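Local coordinates for protein fusolin (Unidentified entomopoxvirus, PDB 4YN2) that probably acts as a chitin-directed lytic polysaccharide monooxygenase-like virulence factor and crystallises in vivo into the viral spindles of an insect poxvirus, at residues H81-V86 / V163-L168. Sequence-based numbering, arbitrary orientation.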
loop_
_atom_site.group_PDB
_atom_site.type_symbol
_atom_site.label_atom_id
_atom_site.label_comp_id
_atom_site.label_asym_id
_atom_site.label_seq_id
_atom_site.Cartn_x
_atom_site.Cartn_y
_atom_site.Cartn_z
ATOM N N HIS A 81 3.806 16.736 -17.743
ATOM C CA HIS A 81 4.469 17.544 -16.719
ATOM C C HIS A 81 4.505 16.765 -15.398
ATOM O O HIS A 81 5.564 16.653 -14.790
ATOM C CB HIS A 81 3.734 18.882 -16.546
ATOM C CG HIS A 81 4.251 19.743 -15.443
ATOM N ND1 HIS A 81 5.566 20.121 -15.393
ATOM C CD2 HIS A 81 3.597 20.299 -14.399
ATOM C CE1 HIS A 81 5.695 20.851 -14.299
ATOM N NE2 HIS A 81 4.524 21.007 -13.688
ATOM N N ILE A 82 3.381 16.155 -15.003
ATOM C CA ILE A 82 3.332 15.378 -13.759
ATOM C C ILE A 82 4.257 14.167 -13.841
ATOM O O ILE A 82 5.077 13.962 -12.958
ATOM C CB ILE A 82 1.881 14.932 -13.414
ATOM C CG1 ILE A 82 0.962 16.140 -13.144
ATOM C CG2 ILE A 82 1.868 13.951 -12.209
ATOM C CD1 ILE A 82 1.430 17.113 -12.048
ATOM N N THR A 83 4.120 13.386 -14.906
ATOM C CA THR A 83 4.850 12.143 -15.114
ATOM C C THR A 83 6.344 12.351 -15.354
ATOM O O THR A 83 7.103 11.466 -15.004
ATOM C CB THR A 83 4.222 11.372 -16.297
ATOM O OG1 THR A 83 2.869 11.040 -15.970
ATOM C CG2 THR A 83 4.966 10.096 -16.662
ATOM N N GLN A 84 6.767 13.448 -15.986
ATOM C CA GLN A 84 8.175 13.638 -16.315
ATOM C C GLN A 84 8.895 14.666 -15.463
ATOM O O GLN A 84 10.111 14.581 -15.396
ATOM C CB GLN A 84 8.309 14.027 -17.795
ATOM C CG GLN A 84 7.659 13.008 -18.738
ATOM C CD GLN A 84 8.317 11.642 -18.702
ATOM O OE1 GLN A 84 9.474 11.480 -18.287
ATOM N NE2 GLN A 84 7.577 10.613 -19.081
ATOM N N GLN A 85 8.196 15.599 -14.803
ATOM C CA GLN A 85 8.872 16.644 -14.026
ATOM C C GLN A 85 8.472 16.710 -12.547
ATOM O O GLN A 85 9.350 16.944 -11.722
ATOM C CB GLN A 85 8.612 18.006 -14.683
ATOM C CG GLN A 85 9.027 18.025 -16.154
ATOM C CD GLN A 85 8.792 19.358 -16.809
ATOM O OE1 GLN A 85 7.652 19.716 -17.113
ATOM N NE2 GLN A 85 9.847 20.129 -17.046
ATOM N N VAL A 86 7.196 16.484 -12.192
ATOM C CA VAL A 86 6.735 16.636 -10.814
ATOM C C VAL A 86 6.950 15.369 -9.991
ATOM O O VAL A 86 7.545 15.449 -8.920
ATOM C CB VAL A 86 5.263 17.074 -10.763
ATOM C CG1 VAL A 86 4.843 17.410 -9.338
ATOM C CG2 VAL A 86 5.032 18.272 -11.685
ATOM N N VAL A 163 6.413 1.049 -7.989
ATOM C CA VAL A 163 5.180 1.643 -8.482
ATOM C C VAL A 163 5.627 2.790 -9.361
ATOM O O VAL A 163 6.304 3.697 -8.879
ATOM C CB VAL A 163 4.249 2.104 -7.338
ATOM C CG1 VAL A 163 3.067 2.906 -7.882
ATOM C CG2 VAL A 163 3.757 0.916 -6.513
ATOM N N VAL A 164 5.269 2.750 -10.636
ATOM C CA VAL A 164 5.668 3.752 -11.619
ATOM C C VAL A 164 4.463 4.095 -12.458
ATOM O O VAL A 164 3.526 3.310 -12.501
ATOM C CB VAL A 164 6.864 3.255 -12.486
ATOM C CG1 VAL A 164 8.091 3.012 -11.627
ATOM C CG2 VAL A 164 6.528 1.992 -13.276
ATOM N N TRP A 165 4.485 5.222 -13.161
ATOM C CA TRP A 165 3.340 5.605 -13.981
ATOM C C TRP A 165 3.027 4.551 -15.052
ATOM O O TRP A 165 1.843 4.289 -15.317
ATOM C CB TRP A 165 3.556 6.975 -14.626
ATOM C CG TRP A 165 3.543 8.093 -13.629
ATOM C CD1 TRP A 165 4.611 8.812 -13.186
ATOM C CD2 TRP A 165 2.421 8.521 -12.855
ATOM N NE1 TRP A 165 4.202 9.734 -12.251
ATOM C CE2 TRP A 165 2.868 9.549 -11.998
ATOM C CE3 TRP A 165 1.086 8.108 -12.768
ATOM C CZ2 TRP A 165 2.006 10.225 -11.130
ATOM C CZ3 TRP A 165 0.236 8.781 -11.910
ATOM C CH2 TRP A 165 0.700 9.817 -11.095
ATOM N N GLY A 166 4.072 3.878 -15.543
ATOM C CA GLY A 166 3.951 2.831 -16.546
ATOM C C GLY A 166 3.231 1.577 -16.104
ATOM O O GLY A 166 2.794 0.813 -16.966
ATOM N N ASN A 167 3.116 1.314 -14.777
ATOM C CA ASN A 167 2.398 0.126 -14.312
ATOM C C ASN A 167 1.192 0.518 -13.452
ATOM O O ASN A 167 0.677 -0.315 -12.701
ATOM C CB ASN A 167 3.316 -0.886 -13.611
ATOM C CG ASN A 167 4.003 -0.416 -12.359
ATOM O OD1 ASN A 167 3.683 0.616 -11.783
ATOM N ND2 ASN A 167 4.978 -1.166 -11.916
ATOM N N LEU A 168 0.681 1.747 -13.643
ATOM C CA LEU A 168 -0.509 2.254 -12.971
ATOM C C LEU A 168 -1.619 2.510 -13.974
ATOM O O LEU A 168 -1.354 3.023 -15.054
ATOM C CB LEU A 168 -0.208 3.567 -12.226
ATOM C CG LEU A 168 0.522 3.474 -10.896
ATOM C CD1 LEU A 168 0.784 4.870 -10.368
ATOM C CD2 LEU A 168 -0.249 2.618 -9.891
#
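The carbonyl oxygen of His-81 is gripped by two backbone amides, Gln-85 N at 2.8 Å in an ordinary alpha-helical bond and Val-86 N at 3.1 Å in the i to i+5 bond of the pi-type turn at the end of helix 79-86, the helix whose Ile-82 and Thr-83 receive Trp-165. The contact belongs to the lytic polysaccharide monooxygenase fold, a beta-sandwich with helices in its connections, and joins this short helix to the loop leading into strand 168-174. Thr-83 lies obliquely against the pyrrole part of the indole: OG1 sits over one face, offset toward the rim and 3.8 Å from Trp-165 CG, while CG2 touches Trp-165 CD1 at 3.7 Å. The hydroxyl stands beside its own backbone N (chi1 -62°), where it bonds to Lys-79 O one turn back. No hydrogen bond links 81-86 to 163-168, but the indole NE1 reaches Val-87 O just beyond the helix, which helps fix the ring's rotation. Tyr-150 and Tyr-209, from neighbouring strands of the mixed sheet, make edge-to-face contacts with the same ring; Tyr-150 also lines the pocket of the bound glycan. On the loop side, Asn-167 OD1 accepts a nearly straight bond from Val-164 N (2.9 Å, 171°), bracing the turn that carries the tryptophan. At the benzo end of the indole, the Ile-82 methyl CG2 approaches Trp-165 CZ2 obliquely at 3.9 Å.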